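Local coordinates for protein glycerol dehydratase (Clostridium butyricum, PDB 1R9D) that dehydrates glycerol without vitamin B12, probably by way of a glycyl radical as in other members of the pyruvate formate-lyase-like family, at residues V416-T421 with F635-Y640; V619-V624 with F693-G698. One frame throughout, in Å; residues are numbered along the deposited sequence.

Contact 1. Residues V416-T421 with F635-Y640; sequences VSRGLT and FQPGLY
Arg418 carries the whole of its segment's share of this contact, laying its guanidinium over the backbone and first side-chain atoms of Gln636. The packing is between a flat group and a methylene: Gln636 CB sits 3.6 Å above the plane of the Arg418 guanidinium, over its centre, and Arg418 CZ is the nearest atom to it. A second van der Waals touch comes from Pro637, whose CD lies 3.6 Å from Arg418 NH2, oblique to the guanidinium plane, the two side chains running at about a right angle. Arg418 gets there through a bend at chi2 (-73°), beyond which the chain is straight.

The amide of Gln636 does not stack on the guanidinium, their planes standing 75° apart. Its OE1 instead lies beside the arginine shaft, 3.9 Å from Arg418 CG and hydrogen-bonded to Ser696 OG.

In the fold, residues 416-421 are where helix 408-417 ends. Gly419, at positive phi, closes it in a Schellman motif in which Gly419 N bonds Val416 O at 3.1 Å. That helix follows strand 404-407 of one five-stranded sheet, whereas 635-640 leaves strand 634-635 of the other, so the contact joins a helix end to a loop, the two sheets being consistent with the half-barrels known in glycyl radical enzymes.

Phe635 O lies 3.5 Å from Arg418 NH1, likewise oblique to the guanidinium plane. Clear hydrogen bonds come from outside the two segments: Asn625 OD1 and Ile694 O both accept from Arg418 NH2, and Arg418 NE makes a weak hydrogen bond to Ser696 OG.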
ATOM      1  N   VAL A 416      -5.348  18.545 -27.254  1.00 23.51           N
ATOM      2  CA  VAL A 416      -6.728  18.076 -27.360  1.00 24.31           C
ATOM      3  C   VAL A 416      -6.714  16.627 -27.827  1.00 24.38           C
ATOM      4  O   VAL A 416      -7.556  15.821 -27.428  1.00 24.10           O
ATOM      5  CB  VAL A 416      -7.554  18.921 -28.357  1.00 24.50           C
ATOM      6  CG1 VAL A 416      -8.957  18.339 -28.481  1.00 25.83           C
ATOM      7  CG2 VAL A 416      -7.633  20.364 -27.882  1.00 25.06           C
ATOM      8  N   SER A 417      -5.744  16.307 -28.677  1.00 25.06           N
ATOM      9  CA  SER A 417      -5.594  14.956 -29.198  1.00 26.05           C
ATOM     10  C   SER A 417      -5.296  13.987 -28.050  1.00 25.47           C
ATOM     11  O   SER A 417      -5.664  12.814 -28.103  1.00 25.15           O
ATOM     12  CB  SER A 417      -4.455  14.922 -30.224  1.00 28.80           C
ATOM     13  OG  SER A 417      -4.256  13.611 -30.724  1.00 32.76           O
ATOM     14  N   ARG A 418      -4.637  14.489 -27.007  1.00 24.25           N
ATOM     15  CA  ARG A 418      -4.289  13.671 -25.850  1.00 23.79           C
ATOM     16  C   ARG A 418      -5.378  13.615 -24.770  1.00 24.51           C
ATOM     17  O   ARG A 418      -5.173  13.021 -23.710  1.00 24.24           O
ATOM     18  CB  ARG A 418      -2.981  14.173 -25.228  1.00 24.30           C
ATOM     19  CG  ARG A 418      -1.743  13.940 -26.087  1.00 23.07           C
ATOM     20  CD  ARG A 418      -1.336  12.468 -26.118  1.00 24.35           C
ATOM     21  NE  ARG A 418      -0.158  12.244 -26.959  1.00 23.80           N
ATOM     22  CZ  ARG A 418       0.450  11.072 -27.105  1.00 24.95           C
ATOM     23  NH1 ARG A 418      -0.006   9.997 -26.466  1.00 25.17           N
ATOM     24  NH2 ARG A 418       1.525  10.972 -27.888  1.00 24.21           N
ATOM     25  N   GLY A 419      -6.526  14.237 -25.020  1.00 24.36           N
ATOM     26  CA  GLY A 419      -7.597  14.176 -24.037  1.00 24.72           C
ATOM     27  C   GLY A 419      -8.031  15.449 -23.327  1.00 23.91           C
ATOM     28  O   GLY A 419      -9.043  15.440 -22.621  1.00 23.98           O
ATOM     29  N   LEU A 420      -7.285  16.538 -23.482  1.00 23.87           N
ATOM     30  CA  LEU A 420      -7.667  17.790 -22.836  1.00 22.73           C
ATOM     31  C   LEU A 420      -8.834  18.427 -23.577  1.00 23.83           C
ATOM     32  O   LEU A 420      -8.991  18.231 -24.780  1.00 23.38           O
ATOM     33  CB  LEU A 420      -6.500  18.784 -22.818  1.00 22.64           C
ATOM     34  CG  LEU A 420      -5.444  18.614 -21.721  1.00 22.03           C
ATOM     35  CD1 LEU A 420      -4.657  17.343 -21.955  1.00 21.67           C
ATOM     36  CD2 LEU A 420      -4.518  19.830 -21.707  1.00 22.29           C
ATOM     37  N   THR A 421      -9.661  19.178 -22.858  1.00 23.77           N
ATOM     38  CA  THR A 421     -10.771  19.872 -23.507  1.00 24.99           C
ATOM     39  C   THR A 421     -10.115  21.018 -24.262  1.00 25.17           C
ATOM     40  O   THR A 421      -8.963  21.352 -23.987  1.00 25.30           O
ATOM     41  CB  THR A 421     -11.740  20.480 -22.480  1.00 24.64           C
ATOM     42  OG1 THR A 421     -11.034  21.421 -21.664  1.00 25.63           O
ATOM     43  CG2 THR A 421     -12.333  19.397 -21.602  1.00 24.67           C
ATOM     44  N   PHE A 635       1.424   7.169 -21.858  1.00 22.42           N
ATOM     45  CA  PHE A 635       2.782   7.670 -22.021  1.00 21.23           C
ATOM     46  C   PHE A 635       2.729   8.523 -23.289  1.00 21.98           C
ATOM     47  O   PHE A 635       1.935   8.251 -24.197  1.00 22.39           O
ATOM     48  CB  PHE A 635       3.775   6.524 -22.248  1.00 21.30           C
ATOM     49  CG  PHE A 635       4.326   5.926 -20.988  1.00 20.16           C
ATOM     50  CD1 PHE A 635       3.512   5.206 -20.118  1.00 20.25           C
ATOM     51  CD2 PHE A 635       5.674   6.065 -20.682  1.00 21.11           C
ATOM     52  CE1 PHE A 635       4.036   4.631 -18.959  1.00 20.19           C
ATOM     53  CE2 PHE A 635       6.212   5.496 -19.523  1.00 20.23           C
ATOM     54  CZ  PHE A 635       5.394   4.777 -18.660  1.00 21.38           C
ATOM     55  N   GLN A 636       3.548   9.566 -23.342  1.00 21.81           N
ATOM     56  CA  GLN A 636       3.620  10.417 -24.523  1.00 21.88           C
ATOM     57  C   GLN A 636       5.091  10.766 -24.684  1.00 21.56           C
ATOM     58  O   GLN A 636       5.757  11.143 -23.719  1.00 21.71           O
ATOM     59  CB  GLN A 636       2.765  11.681 -24.365  1.00 23.10           C
ATOM     60  CG  GLN A 636       3.022  12.473 -23.109  1.00 24.92           C
ATOM     61  CD  GLN A 636       2.214  13.758 -23.053  1.00 26.09           C
ATOM     62  OE1 GLN A 636       1.511  14.112 -24.007  1.00 26.28           O
ATOM     63  NE2 GLN A 636       2.319  14.470 -21.937  1.00 23.95           N
ATOM     64  N   PRO A 637       5.621  10.635 -25.906  1.00 20.54           N
ATOM     65  CA  PRO A 637       7.030  10.933 -26.168  1.00 20.61           C
ATOM     66  C   PRO A 637       7.412  12.398 -26.322  1.00 20.47           C
ATOM     67  O   PRO A 637       6.608  13.233 -26.718  1.00 21.10           O
ATOM     68  CB  PRO A 637       7.304  10.141 -27.440  1.00 20.20           C
ATOM     69  CG  PRO A 637       6.003  10.309 -28.194  1.00 21.12           C
ATOM     70  CD  PRO A 637       4.965  10.075 -27.108  1.00 19.57           C
ATOM     71  N   GLY A 638       8.663  12.690 -25.990  1.00 20.58           N
ATOM     72  CA  GLY A 638       9.196  14.029 -26.142  1.00 21.31           C
ATOM     73  C   GLY A 638      10.532  13.860 -26.852  1.00 21.96           C
ATOM     74  O   GLY A 638      11.034  12.739 -26.942  1.00 20.92           O
ATOM     75  N   LEU A 639      11.093  14.955 -27.358  1.00 22.12           N
ATOM     76  CA  LEU A 639      12.380  14.927 -28.048  1.00 22.53           C
ATOM     77  C   LEU A 639      13.219  16.134 -27.616  1.00 22.74           C
ATOM     78  O   LEU A 639      13.307  17.124 -28.334  1.00 23.14           O
ATOM     79  CB  LEU A 639      12.167  14.950 -29.574  1.00 22.37           C
ATOM     80  CG  LEU A 639      11.382  13.786 -30.199  1.00 22.28           C
ATOM     81  CD1 LEU A 639      11.017  14.139 -31.628  1.00 24.18           C
ATOM     82  CD2 LEU A 639      12.204  12.497 -30.150  1.00 22.70           C
ATOM     83  N   TYR A 640      13.800  16.053 -26.418  1.00 22.36           N
ATOM     84  CA  TYR A 640      14.653  17.123 -25.884  1.00 22.57           C
ATOM     85  C   TYR A 640      15.766  16.454 -25.076  1.00 22.56           C
ATOM     86  O   TYR A 640      15.597  15.330 -24.600  1.00 22.53           O
ATOM     87  CB  TYR A 640      13.836  18.129 -25.063  1.00 22.53           C
ATOM     88  CG  TYR A 640      13.219  17.627 -23.776  1.00 22.56           C
ATOM     89  CD1 TYR A 640      13.975  17.528 -22.610  1.00 22.75           C
ATOM     90  CD2 TYR A 640      11.860  17.321 -23.710  1.00 24.13           C
ATOM     91  CE1 TYR A 640      13.388  17.142 -21.399  1.00 23.73           C
ATOM     92  CE2 TYR A 640      11.263  16.934 -22.511  1.00 22.22           C
ATOM     93  CZ  TYR A 640      12.029  16.848 -21.362  1.00 23.08           C
ATOM     94  OH  TYR A 640      11.431  16.477 -20.178  1.00 22.93           O
TER

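Contact 2. Residues V619-V624 with F693-G698; sequences VYCREV and FIASNG
No ring or other flat side-chain group takes part where Cys621 meets Ile694; Tyr620, next to Cys621 in sequence, turns its ring elsewhere, onto Val624 a turn of helix further on. One face of that ring carries Val624 CG2, 3.5 Å above the plane and displaced toward the rim. The ring also meets that of Phe451, with planes about 35° apart, and its hydroxyl makes a weak hydrogen bond to Pro548 O.

The contact itself is apolar, with no hydrogen bond between the segments. Ile694 presents two branches to the same carbon: its CD1 and its CG2 each lie 3.9 Å from Cys621 CB. With CG1 anti to the backbone N (chi1 -166°), the longer branch extends toward the helix, where CD1 also comes within 4.5 Å of Arg622 N. Sulfur is the second contact point, since Cys621 SG is 4.0 Å from Ile694 CG2 and reaches Ala695 CB at 4.4 Å.

Behind these side chains the chain folds tightly. Ala695 is the centre of an inverse gamma turn, closed by a weak bond from Ser696 N to Ile694 O, and opens a type I beta turn in which Gly698 N bonds Ala695 O at 2.9 Å.

Cys621 belongs to the last turns of helix 607-624, which also packs Val619, Tyr620 and Glu623 on helix 484-516, while 693-698 is part of the connection from helix 680-687 to strand 702-705.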
ATOM      1  N   VAL A 619       9.429   5.973 -35.161  1.00 23.56           N
ATOM      2  CA  VAL A 619       9.508   4.596 -34.686  1.00 22.93           C
ATOM      3  C   VAL A 619       9.561   4.631 -33.156  1.00 23.96           C
ATOM      4  O   VAL A 619       8.895   3.845 -32.481  1.00 24.23           O
ATOM      5  CB  VAL A 619      10.756   3.885 -35.240  1.00 22.92           C
ATOM      6  CG1 VAL A 619      10.921   2.517 -34.589  1.00 24.21           C
ATOM      7  CG2 VAL A 619      10.617   3.733 -36.760  1.00 24.24           C
ATOM      8  N   TYR A 620      10.358   5.548 -32.617  1.00 22.55           N
ATOM      9  CA  TYR A 620      10.464   5.706 -31.168  1.00 22.14           C
ATOM     10  C   TYR A 620       9.114   6.167 -30.603  1.00 22.13           C
ATOM     11  O   TYR A 620       8.586   5.587 -29.653  1.00 22.54           O
ATOM     12  CB  TYR A 620      11.527   6.755 -30.835  1.00 22.04           C
ATOM     13  CG  TYR A 620      11.517   7.184 -29.384  1.00 22.11           C
ATOM     14  CD1 TYR A 620      11.994   6.336 -28.383  1.00 22.54           C
ATOM     15  CD2 TYR A 620      10.999   8.420 -29.012  1.00 21.60           C
ATOM     16  CE1 TYR A 620      11.956   6.710 -27.043  1.00 24.17           C
ATOM     17  CE2 TYR A 620      10.953   8.809 -27.664  1.00 23.21           C
ATOM     18  CZ  TYR A 620      11.435   7.945 -26.690  1.00 22.88           C
ATOM     19  OH  TYR A 620      11.410   8.316 -25.361  1.00 23.88           O
ATOM     20  N   CYS A 621       8.555   7.210 -31.204  1.00 22.55           N
ATOM     21  CA  CYS A 621       7.289   7.764 -30.735  1.00 23.96           C
ATOM     22  C   CYS A 621       6.133   6.760 -30.731  1.00 22.94           C
ATOM     23  O   CYS A 621       5.342   6.728 -29.786  1.00 22.47           O
ATOM     24  CB  CYS A 621       6.922   9.002 -31.563  1.00 23.99           C
ATOM     25  SG  CYS A 621       8.053  10.433 -31.329  1.00 31.72           S
ATOM     26  N   ARG A 622       6.036   5.937 -31.772  1.00 23.29           N
ATOM     27  CA  ARG A 622       4.961   4.947 -31.848  1.00 23.52           C
ATOM     28  C   ARG A 622       5.090   3.879 -30.767  1.00 23.82           C
ATOM     29  O   ARG A 622       4.083   3.353 -30.289  1.00 23.30           O
ATOM     30  CB  ARG A 622       4.931   4.275 -33.223  1.00 24.45           C
ATOM     31  CG  ARG A 622       4.631   5.216 -34.378  1.00 26.79           C
ATOM     32  CD  ARG A 622       4.661   4.460 -35.698  1.00 29.27           C
ATOM     33  NE  ARG A 622       4.585   5.346 -36.856  1.00 32.33           N
ATOM     34  CZ  ARG A 622       5.504   5.389 -37.816  1.00 33.35           C
ATOM     35  NH1 ARG A 622       6.570   4.598 -37.757  1.00 32.74           N
ATOM     36  NH2 ARG A 622       5.357   6.222 -38.839  1.00 34.61           N
ATOM     37  N   GLU A 623       6.319   3.549 -30.385  1.00 23.97           N
ATOM     38  CA  GLU A 623       6.519   2.560 -29.338  1.00 24.08           C
ATOM     39  C   GLU A 623       6.075   3.141 -27.995  1.00 23.37           C
ATOM     40  O   GLU A 623       5.350   2.493 -27.246  1.00 23.59           O
ATOM     41  CB  GLU A 623       7.991   2.135 -29.245  1.00 26.20           C
ATOM     42  CG  GLU A 623       8.509   1.292 -30.409  1.00 27.84           C
ATOM     43  CD  GLU A 623       7.662   0.063 -30.688  1.00 29.19           C
ATOM     44  OE1 GLU A 623       7.263  -0.631 -29.725  1.00 28.57           O
ATOM     45  OE2 GLU A 623       7.405  -0.220 -31.879  1.00 31.18           O
ATOM     46  N   VAL A 624       6.510   4.363 -27.698  1.00 22.16           N
ATOM     47  CA  VAL A 624       6.156   5.011 -26.437  1.00 21.82           C
ATOM     48  C   VAL A 624       4.638   5.087 -26.236  1.00 22.73           C
ATOM     49  O   VAL A 624       4.138   4.836 -25.135  1.00 22.01           O
ATOM     50  CB  VAL A 624       6.756   6.437 -26.354  1.00 22.57           C
ATOM     51  CG1 VAL A 624       6.263   7.146 -25.095  1.00 21.50           C
ATOM     52  CG2 VAL A 624       8.281   6.358 -26.333  1.00 20.94           C
ATOM     53  N   PHE A 693       3.378  16.788 -33.565  1.00 23.81           N
ATOM     54  CA  PHE A 693       2.096  16.566 -32.900  1.00 23.80           C
ATOM     55  C   PHE A 693       2.128  15.324 -32.010  1.00 23.57           C
ATOM     56  O   PHE A 693       1.579  15.328 -30.910  1.00 24.49           O
ATOM     57  CB  PHE A 693       0.963  16.400 -33.932  1.00 23.95           C
ATOM     58  CG  PHE A 693       0.616  17.661 -34.678  1.00 25.83           C
ATOM     59  CD1 PHE A 693       1.376  18.080 -35.765  1.00 27.32           C
ATOM     60  CD2 PHE A 693      -0.489  18.424 -34.300  1.00 27.69           C
ATOM     61  CE1 PHE A 693       1.042  19.239 -36.470  1.00 27.74           C
ATOM     62  CE2 PHE A 693      -0.834  19.583 -34.996  1.00 27.68           C
ATOM     63  CZ  PHE A 693      -0.068  19.992 -36.085  1.00 28.83           C
ATOM     64  N   ILE A 694       2.764  14.260 -32.492  1.00 23.72           N
ATOM     65  CA  ILE A 694       2.827  13.011 -31.735  1.00 23.90           C
ATOM     66  C   ILE A 694       3.753  13.133 -30.524  1.00 24.28           C
ATOM     67  O   ILE A 694       3.516  12.509 -29.490  1.00 23.71           O
ATOM     68  CB  ILE A 694       3.288  11.836 -32.634  1.00 24.39           C
ATOM     69  CG1 ILE A 694       3.011  10.506 -31.928  1.00 25.09           C
ATOM     70  CG2 ILE A 694       4.770  11.964 -32.964  1.00 23.00           C
ATOM     71  CD1 ILE A 694       3.219   9.281 -32.806  1.00 28.26           C
ATOM     72  N   ALA A 695       4.803  13.939 -30.662  1.00 23.61           N
ATOM     73  CA  ALA A 695       5.750  14.167 -29.571  1.00 25.10           C
ATOM     74  C   ALA A 695       5.179  15.268 -28.681  1.00 24.42           C
ATOM     75  O   ALA A 695       5.787  16.327 -28.510  1.00 26.68           O
ATOM     76  CB  ALA A 695       7.105  14.595 -30.135  1.00 24.44           C
ATOM     77  N   SER A 696       4.009  14.994 -28.110  1.00 24.17           N
ATOM     78  CA  SER A 696       3.298  15.942 -27.265  1.00 23.48           C
ATOM     79  C   SER A 696       3.954  16.265 -25.926  1.00 23.81           C
ATOM     80  O   SER A 696       3.485  17.146 -25.208  1.00 23.56           O
ATOM     81  CB  SER A 696       1.859  15.459 -27.046  1.00 23.03           C
ATOM     82  OG  SER A 696       1.833  14.084 -26.711  1.00 23.06           O
ATOM     83  N   ASN A 697       5.023  15.561 -25.579  1.00 22.76           N
ATOM     84  CA  ASN A 697       5.712  15.884 -24.342  1.00 22.86           C
ATOM     85  C   ASN A 697       6.731  16.966 -24.688  1.00 23.92           C
ATOM     86  O   ASN A 697       7.488  17.423 -23.832  1.00 24.37           O
ATOM     87  CB  ASN A 697       6.403  14.662 -23.740  1.00 21.67           C
ATOM     88  CG  ASN A 697       6.767  14.875 -22.282  1.00 23.02           C
ATOM     89  OD1 ASN A 697       5.941  15.345 -21.498  1.00 22.78           O
ATOM     90  ND2 ASN A 697       7.999  14.528 -21.909  1.00 21.48           N
ATOM     91  N   GLY A 698       6.745  17.360 -25.960  1.00 23.45           N
ATOM     92  CA  GLY A 698       7.623  18.430 -26.408  1.00 23.80           C
ATOM     93  C   GLY A 698       8.870  18.108 -27.218  1.00 23.46           C
ATOM     94  O   GLY A 698       9.488  17.063 -27.052  1.00 24.03           O
TER

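In the fold
The centres of contacts 1 and 2 are 8 Å apart, and their segments alternate along the chain. Contact 1 is the more deeply buried: three of its four touching residues are buried, against two of four in contact 2, where Arg622 is exposed. They share no element, yet 635-640 lies against both segments of contact 2, with Leu639 N 2.7 Å from Gly698 O in a probable hydrogen bond and Phe635 CB 3.4 Å from Val624 O. Chemistry follows place: in contact 1 a partly exposed arginine lies on buried residues and donates to Asn625 OD1 and to Ile694 O of contact 2, whereas contact 2 is apolar packing of a helix on a turn, linking the two family regions.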